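Local coordinates for cyclic nucleotide-binding protein (Ruegeria pomeroyi, PDB 3FX3) that probably acts as a DNA-binding transcription regulator of the Crp family, pairing a cyclic nucleotide-binding domain with a helix-turn-helix domain, at residues B[150-155]-B[224-229]; B[159-164]-B[186-191]. All blocks are in the same frame, centred on the assembly; numbering follows the deposited sequence.

Contact 1 of 2, residues B[150-155]-B[224-229]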
ATOM      1  N   LYS B 150      12.719  -7.501  -0.795  1.00 34.27           N
ATOM      2  CA  LYS B 150      12.130  -8.570  -1.585  1.00 35.66           C
ATOM      3  C   LYS B 150      13.213  -9.488  -2.152  1.00 35.92           C
ATOM      4  O   LYS B 150      14.184  -9.027  -2.747  1.00 35.78           O
ATOM      5  CB  LYS B 150      11.345  -7.990  -2.741  1.00 36.42           C
ATOM      6  CG  LYS B 150      10.542  -9.017  -3.540  1.00 38.27           C
ATOM      7  CD  LYS B 150       9.059  -8.732  -3.498  1.00 41.13           C
ATOM      8  CE  LYS B 150       8.259  -9.694  -4.348  1.00 41.70           C
ATOM      9  NZ  LYS B 150       7.110  -8.971  -4.986  1.00 45.56           N
ATOM     10  N   ALA B 151      13.022 -10.791  -1.967  1.00 36.31           N
ATOM     11  CA  ALA B 151      13.961 -11.813  -2.447  1.00 36.31           C
ATOM     12  C   ALA B 151      13.335 -12.794  -3.454  1.00 36.17           C
ATOM     13  O   ALA B 151      14.052 -13.542  -4.104  1.00 36.71           O
ATOM     14  CB  ALA B 151      14.533 -12.589  -1.246  1.00 36.26           C
ATOM     15  N   GLN B 152      12.013 -12.821  -3.576  1.00 35.88           N
ATOM     16  CA  GLN B 152      11.368 -13.745  -4.510  1.00 35.97           C
ATOM     17  C   GLN B 152      11.850 -13.587  -5.965  1.00 34.95           C
ATOM     18  O   GLN B 152      12.030 -12.476  -6.447  1.00 34.42           O
ATOM     19  CB  GLN B 152       9.838 -13.616  -4.435  1.00 36.28           C
ATOM     20  CG  GLN B 152       9.276 -14.318  -3.199  1.00 38.22           C
ATOM     21  CD  GLN B 152       7.752 -14.226  -3.072  1.00 42.19           C
ATOM     22  OE1 GLN B 152       7.126 -13.203  -3.418  1.00 44.58           O
ATOM     23  NE2 GLN B 152       7.146 -15.298  -2.559  1.00 43.35           N
ATOM     24  N   THR B 153      12.073 -14.717  -6.641  1.00 33.93           N
ATOM     25  CA  THR B 153      12.382 -14.706  -8.072  1.00 33.63           C
ATOM     26  C   THR B 153      11.131 -14.449  -8.930  1.00 33.50           C
ATOM     27  O   THR B 153       9.990 -14.528  -8.448  1.00 33.27           O
ATOM     28  CB  THR B 153      12.966 -16.061  -8.551  1.00 33.76           C
ATOM     29  OG1 THR B 153      11.934 -17.060  -8.497  1.00 32.18           O
ATOM     30  CG2 THR B 153      14.199 -16.468  -7.700  1.00 32.10           C
ATOM     31  N   GLY B 154      11.347 -14.164 -10.212  1.00 32.86           N
ATOM     32  CA  GLY B 154      10.233 -14.019 -11.131  1.00 32.60           C
ATOM     33  C   GLY B 154       9.210 -15.144 -11.029  1.00 32.25           C
ATOM     34  O   GLY B 154       8.006 -14.892 -10.914  1.00 31.61           O
ATOM     35  N   ALA B 155       9.677 -16.387 -11.106  1.00 31.64           N
ATOM     36  CA  ALA B 155       8.774 -17.525 -11.050  1.00 31.82           C
ATOM     37  C   ALA B 155       7.990 -17.486  -9.749  1.00 31.88           C
ATOM     38  O   ALA B 155       6.776 -17.761  -9.738  1.00 32.36           O
ATOM     39  CB  ALA B 155       9.553 -18.872 -11.190  1.00 31.95           C
ATOM     40  N   ASP B 224       4.670 -23.898  -1.500  1.00 45.56           N
ATOM     41  CA  ASP B 224       6.007 -24.306  -1.114  1.00 46.06           C
ATOM     42  C   ASP B 224       7.028 -23.679  -2.043  1.00 46.00           C
ATOM     43  O   ASP B 224       8.025 -23.116  -1.582  1.00 45.67           O
ATOM     44  CB  ASP B 224       6.175 -25.824  -1.122  1.00 46.53           C
ATOM     45  CG  ASP B 224       7.390 -26.258  -0.341  1.00 47.62           C
ATOM     46  OD1 ASP B 224       7.436 -25.954   0.875  1.00 50.05           O
ATOM     47  OD2 ASP B 224       8.301 -26.862  -0.936  1.00 49.26           O
ATOM     48  N   TYR B 225       6.767 -23.776  -3.346  1.00 46.02           N
ATOM     49  CA  TYR B 225       7.608 -23.131  -4.343  1.00 46.09           C
ATOM     50  C   TYR B 225       7.778 -21.654  -4.013  1.00 46.33           C
ATOM     51  O   TYR B 225       8.893 -21.146  -3.972  1.00 45.73           O
ATOM     52  CB  TYR B 225       7.017 -23.277  -5.758  1.00 46.42           C
ATOM     53  CG  TYR B 225       7.992 -22.849  -6.829  1.00 45.37           C
ATOM     54  CD1 TYR B 225       8.117 -21.519  -7.204  1.00 43.60           C
ATOM     55  CD2 TYR B 225       8.826 -23.767  -7.420  1.00 45.49           C
ATOM     56  CE1 TYR B 225       9.037 -21.122  -8.168  1.00 43.67           C
ATOM     57  CE2 TYR B 225       9.743 -23.389  -8.391  1.00 45.96           C
ATOM     58  CZ  TYR B 225       9.847 -22.068  -8.761  1.00 45.22           C
ATOM     59  OH  TYR B 225      10.768 -21.726  -9.722  1.00 45.14           O
ATOM     60  N   ALA B 226       6.663 -20.971  -3.772  1.00 47.19           N
ATOM     61  CA  ALA B 226       6.676 -19.528  -3.520  1.00 48.18           C
ATOM     62  C   ALA B 226       7.501 -19.156  -2.285  1.00 49.32           C
ATOM     63  O   ALA B 226       8.276 -18.193  -2.316  1.00 48.98           O
ATOM     64  CB  ALA B 226       5.249 -18.998  -3.363  1.00 47.77           C
ATOM     65  N   GLU B 227       7.310 -19.924  -1.208  1.00 50.89           N
ATOM     66  CA  GLU B 227       7.960 -19.664   0.087  1.00 52.21           C
ATOM     67  C   GLU B 227       9.374 -20.190   0.206  1.00 52.95           C
ATOM     68  O   GLU B 227      10.102 -19.736   1.087  1.00 52.85           O
ATOM     69  CB  GLU B 227       7.135 -20.244   1.234  1.00 52.47           C
ATOM     70  CG  GLU B 227       5.929 -19.401   1.574  1.00 54.23           C
ATOM     71  CD  GLU B 227       4.924 -20.119   2.452  1.00 56.84           C
ATOM     72  OE1 GLU B 227       5.235 -21.218   2.980  1.00 57.94           O
ATOM     73  OE2 GLU B 227       3.808 -19.569   2.607  1.00 59.33           O
ATOM     74  N   SER B 228       9.761 -21.141  -0.650  1.00 53.89           N
ATOM     75  CA  SER B 228      11.108 -21.728  -0.582  1.00 54.85           C
ATOM     76  C   SER B 228      12.184 -20.651  -0.730  1.00 56.23           C
ATOM     77  O   SER B 228      11.948 -19.616  -1.360  1.00 55.97           O
ATOM     78  CB  SER B 228      11.306 -22.811  -1.648  1.00 54.71           C
ATOM     79  OG  SER B 228      11.485 -22.247  -2.937  1.00 53.94           O
ATOM     80  N   ASP B 229      13.353 -20.896  -0.132  1.00 58.10           N
ATOM     81  CA  ASP B 229      14.466 -19.944  -0.172  1.00 59.51           C
ATOM     82  C   ASP B 229      14.841 -19.674  -1.633  1.00 60.72           C
ATOM     83  O   ASP B 229      15.255 -20.614  -2.340  1.00 60.87           O
ATOM     84  CB  ASP B 229      15.679 -20.483   0.585  1.00 59.80           C
ATOM     85  CG  ASP B 229      16.899 -19.590   0.441  1.00 60.51           C
ATOM     86  OD1 ASP B 229      16.778 -18.374   0.675  1.00 60.99           O
ATOM     87  OD2 ASP B 229      17.978 -20.105   0.083  1.00 62.55           O
TER
HETATM   88  O   HOH W   1      12.347 -19.658  -9.283  1.00 44.46           O
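The Tyr225 ring meets Ala155 obliquely. The methyl CB of Ala155 lies 3.8 Å from CE1 of Tyr225 and 3.4 Å from its OH, so it touches the hydroxyl end of the ring. Tyr225 CG stands anti to the backbone N (chi1 -169°), which carries the phenol across to the start of helix 154-165. Trp234 packs against the same ring edge-to-face, and Arg201 and Leu202 of helix 192-203 also touch it. One water joins the two segments here. It lies 2.6 Å from Tyr225 OH and 2.7 Å from Thr153 OG1. Thr153 is the N-cap residue of helix 154-165, so the water ties the phenol to the cap.

The second flat group is the amide of Gln152. Its NE2 gives a hydrogen bond of 3.1 Å to Ala226 O, with an N-H...O angle of 156°. The acceptor lies close to the amide plane, but the donor sits above the carbonyl plane of Ala226, 53° out of it, so it does not lie on a lone pair. The chain is extended beyond CG, which brings NE2 to the last turn of helix 219-227. NE2 also bonds Glu160 OE1, its stronger partner, so two acceptors fix the turn of the amide. Ser228 OG closes the helix end with a bond of 3.0 Å to Tyr225 O.

The contact joins the linker after the long helix 125-147 to the last helix of the chain. It belongs to the winged helix-turn-helix domain of Crp-like regulators; here helix 219-227 follows wing strands 207-209 and 213-216 and packs beside helix 154-165.

Contact 2 of 2, residues B[159-164]-B[186-191]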
ATOM      1  N   ALA B 159       3.916 -17.412  -9.045  1.00 31.18           N
ATOM      2  CA  ALA B 159       3.301 -18.392  -8.138  1.00 32.06           C
ATOM      3  C   ALA B 159       2.414 -17.670  -7.124  1.00 33.09           C
ATOM      4  O   ALA B 159       1.278 -18.039  -6.879  1.00 33.67           O
ATOM      5  CB  ALA B 159       4.391 -19.201  -7.411  1.00 31.34           C
ATOM      6  N   GLU B 160       2.961 -16.613  -6.559  1.00 33.89           N
ATOM      7  CA  GLU B 160       2.271 -15.793  -5.571  1.00 35.56           C
ATOM      8  C   GLU B 160       1.000 -15.143  -6.134  1.00 35.05           C
ATOM      9  O   GLU B 160      -0.069 -15.086  -5.490  1.00 34.78           O
ATOM     10  CB  GLU B 160       3.260 -14.716  -5.125  1.00 36.36           C
ATOM     11  CG  GLU B 160       3.004 -14.144  -3.807  1.00 41.16           C
ATOM     12  CD  GLU B 160       3.259 -15.129  -2.645  1.00 44.06           C
ATOM     13  OE1 GLU B 160       4.435 -15.537  -2.396  1.00 45.09           O
ATOM     14  OE2 GLU B 160       2.257 -15.443  -1.957  1.00 46.04           O
ATOM     15  N   PHE B 161       1.131 -14.617  -7.345  1.00 34.60           N
ATOM     16  CA  PHE B 161      -0.003 -14.061  -8.052  1.00 34.43           C
ATOM     17  C   PHE B 161      -1.099 -15.128  -8.266  1.00 33.91           C
ATOM     18  O   PHE B 161      -2.265 -14.919  -7.971  1.00 33.69           O
ATOM     19  CB  PHE B 161       0.493 -13.439  -9.372  1.00 35.01           C
ATOM     20  CG  PHE B 161      -0.609 -12.961 -10.265  1.00 37.09           C
ATOM     21  CD1 PHE B 161      -1.173 -11.714 -10.067  1.00 39.07           C
ATOM     22  CD2 PHE B 161      -1.080 -13.759 -11.297  1.00 37.72           C
ATOM     23  CE1 PHE B 161      -2.206 -11.262 -10.877  1.00 39.74           C
ATOM     24  CE2 PHE B 161      -2.103 -13.298 -12.128  1.00 39.54           C
ATOM     25  CZ  PHE B 161      -2.661 -12.042 -11.898  1.00 38.69           C
ATOM     26  N   LEU B 162      -0.719 -16.287  -8.757  1.00 34.36           N
ATOM     27  CA  LEU B 162      -1.670 -17.367  -8.932  1.00 35.13           C
ATOM     28  C   LEU B 162      -2.329 -17.774  -7.606  1.00 36.39           C
ATOM     29  O   LEU B 162      -3.538 -17.960  -7.551  1.00 35.55           O
ATOM     30  CB  LEU B 162      -0.987 -18.557  -9.600  1.00 34.48           C
ATOM     31  CG  LEU B 162      -0.605 -18.339 -11.068  1.00 34.74           C
ATOM     32  CD1 LEU B 162       0.137 -19.562 -11.618  1.00 32.90           C
ATOM     33  CD2 LEU B 162      -1.868 -18.048 -11.927  1.00 32.98           C
ATOM     34  N   LEU B 163      -1.539 -17.867  -6.535  1.00 38.24           N
ATOM     35  CA  LEU B 163      -2.074 -18.251  -5.225  1.00 40.15           C
ATOM     36  C   LEU B 163      -3.114 -17.258  -4.725  1.00 41.88           C
ATOM     37  O   LEU B 163      -4.141 -17.647  -4.171  1.00 42.31           O
ATOM     38  CB  LEU B 163      -0.948 -18.375  -4.203  1.00 40.26           C
ATOM     39  CG  LEU B 163      -0.080 -19.638  -4.383  1.00 40.33           C
ATOM     40  CD1 LEU B 163       1.340 -19.413  -3.845  1.00 37.64           C
ATOM     41  CD2 LEU B 163      -0.748 -20.841  -3.724  1.00 40.09           C
ATOM     42  N   GLU B 164      -2.843 -15.975  -4.908  1.00 43.50           N
ATOM     43  CA  GLU B 164      -3.800 -14.963  -4.525  1.00 45.53           C
ATOM     44  C   GLU B 164      -5.100 -15.086  -5.348  1.00 45.98           C
ATOM     45  O   GLU B 164      -6.172 -14.884  -4.806  1.00 46.45           O
ATOM     46  CB  GLU B 164      -3.168 -13.582  -4.674  1.00 46.01           C
ATOM     47  CG  GLU B 164      -4.039 -12.439  -4.200  1.00 50.26           C
ATOM     48  CD  GLU B 164      -3.295 -11.441  -3.300  1.00 55.55           C
ATOM     49  OE1 GLU B 164      -2.032 -11.487  -3.204  1.00 57.47           O
ATOM     50  OE2 GLU B 164      -3.999 -10.607  -2.687  1.00 59.82           O
ATOM     51  N   GLY B 186       2.257  -7.051 -17.871  1.00 27.96           N
ATOM     52  CA  GLY B 186       2.111  -5.642 -17.497  1.00 28.40           C
ATOM     53  C   GLY B 186       1.801  -5.480 -16.015  1.00 29.56           C
ATOM     54  O   GLY B 186       2.437  -4.686 -15.291  1.00 30.21           O
ATOM     55  N   ARG B 187       0.841  -6.248 -15.532  1.00 29.41           N
ATOM     56  CA  ARG B 187       0.441  -6.109 -14.154  1.00 30.48           C
ATOM     57  C   ARG B 187       1.589  -6.446 -13.169  1.00 30.34           C
ATOM     58  O   ARG B 187       1.753  -5.788 -12.113  1.00 30.49           O
ATOM     59  CB  ARG B 187      -0.758  -6.987 -13.870  1.00 30.65           C
ATOM     60  CG  ARG B 187      -1.294  -6.757 -12.486  1.00 34.19           C
ATOM     61  CD  ARG B 187      -2.716  -7.266 -12.310  1.00 36.30           C
ATOM     62  NE  ARG B 187      -2.979  -7.429 -10.892  1.00 37.79           N
ATOM     63  CZ  ARG B 187      -4.176  -7.627 -10.336  1.00 39.01           C
ATOM     64  NH1 ARG B 187      -5.306  -7.649 -11.045  1.00 35.77           N
ATOM     65  NH2 ARG B 187      -4.236  -7.756  -9.020  1.00 39.80           N
ATOM     66  N   LEU B 188       2.381  -7.454 -13.518  1.00 29.86           N
ATOM     67  CA  LEU B 188       3.456  -7.875 -12.670  1.00 30.41           C
ATOM     68  C   LEU B 188       4.745  -7.131 -12.968  1.00 30.49           C
ATOM     69  O   LEU B 188       5.773  -7.417 -12.383  1.00 30.37           O
ATOM     70  CB  LEU B 188       3.648  -9.393 -12.768  1.00 30.81           C
ATOM     71  CG  LEU B 188       2.430 -10.201 -12.316  1.00 30.65           C
ATOM     72  CD1 LEU B 188       2.676 -11.667 -12.557  1.00 30.44           C
ATOM     73  CD2 LEU B 188       2.076  -9.935 -10.841  1.00 30.63           C
ATOM     74  N   GLY B 189       4.700  -6.150 -13.848  1.00 31.46           N
ATOM     75  CA  GLY B 189       5.912  -5.411 -14.202  1.00 32.16           C
ATOM     76  C   GLY B 189       6.995  -6.285 -14.827  1.00 32.37           C
ATOM     77  O   GLY B 189       8.169  -6.054 -14.577  1.00 32.91           O
HETATM   78  N   MSE B 190       6.606  -7.299 -15.603  1.00 32.58           N
HETATM   79  CA  MSE B 190       7.569  -8.251 -16.202  1.00 33.60           C
HETATM   80  C   MSE B 190       7.575  -8.156 -17.714  1.00 33.41           C
HETATM   81  O   MSE B 190       6.534  -7.932 -18.326  1.00 32.13           O
HETATM   82  CB  MSE B 190       7.233  -9.700 -15.827  1.00 34.16           C
HETATM   83  CG  MSE B 190       7.336 -10.002 -14.360  1.00 36.59           C
HETATM   84 SE   MSE B 190       6.664 -11.794 -13.905  1.00 41.56          SE
HETATM   85  CE  MSE B 190       8.271 -12.842 -14.386  1.00 36.21           C
ATOM     86  N   LYS B 191       8.740  -8.351 -18.323  1.00 34.67           N
ATOM     87  CA  LYS B 191       8.794  -8.529 -19.791  1.00 35.91           C
ATOM     88  C   LYS B 191       8.001  -9.792 -20.164  1.00 35.39           C
ATOM     89  O   LYS B 191       7.997 -10.757 -19.403  1.00 34.80           O
ATOM     90  CB  LYS B 191      10.239  -8.660 -20.291  1.00 36.56           C
ATOM     91  CG  LYS B 191      11.122  -7.406 -20.107  1.00 40.99           C
ATOM     92  CD  LYS B 191      10.523  -6.170 -20.817  1.00 45.63           C
ATOM     93  CE  LYS B 191      11.549  -5.027 -20.989  1.00 48.32           C
ATOM     94  NZ  LYS B 191      10.958  -3.852 -21.745  1.00 50.90           N
TER
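Phe161 meets Leu188 and Arg187 with neighbouring atoms of its ring. CD1 of Phe161 lies 3.8 Å from CD2 of Leu188, an oblique apolar contact. CE1 of Phe161 lies 3.9 Å from NE of Arg187. Phe161 CG is anti to the backbone N (chi1 174°), and this swings the ring off helix 154-165 toward the end of helix 182-187. Leu188 is set differently. Its CG is anti to the carbonyl carbon (chi1 -62°), and its CD2 branch comes closest to the ring.

Helix 182-187 is the first helix of the helix-turn-helix, and helix 192-203 follows it as the probable recognition helix. The turn between them begins with a Schellman motif. Gly189 has positive phi and is its C-prime residue, and Gly189 N bonds Gly186 O at 3.1 Å.

Arg187 runs extended from CG to NE and crosses Phe161 at about a right angle. The two planes are 74° apart. NE is at the ring edge, while CE1 sits over one guanidinium face, offset toward the rim. Salt bridges from NH2 to Glu84 and to Glu147 of the second subunit hold the guanidinium. Trp62 touches both Phe161 and Arg187.

In the fold
Both contacts use helix 154-165 and both are partly buried. Contact 1 takes its N-terminal end and lies farther out, about 21 Å from the chain centre to the contact centre. Contact 2 takes mostly its second half, at about 11 Å. Contact 2 is nested within the chain loop that contact 1 closes. Contact 1 pairs a direct hydrogen bond and a water bridge with one small apolar touch. Contact 2 has no hydrogen bond between its segments. Both touch the second subunit, contact 1 through Lys150 and contact 2 through Arg187, which also bridges to Glu84 of the cyclic nucleotide-binding domain. Glu160 connects the two: its OE1 accepts the Gln152 amide and packs 3.7 Å from Ala226 CB.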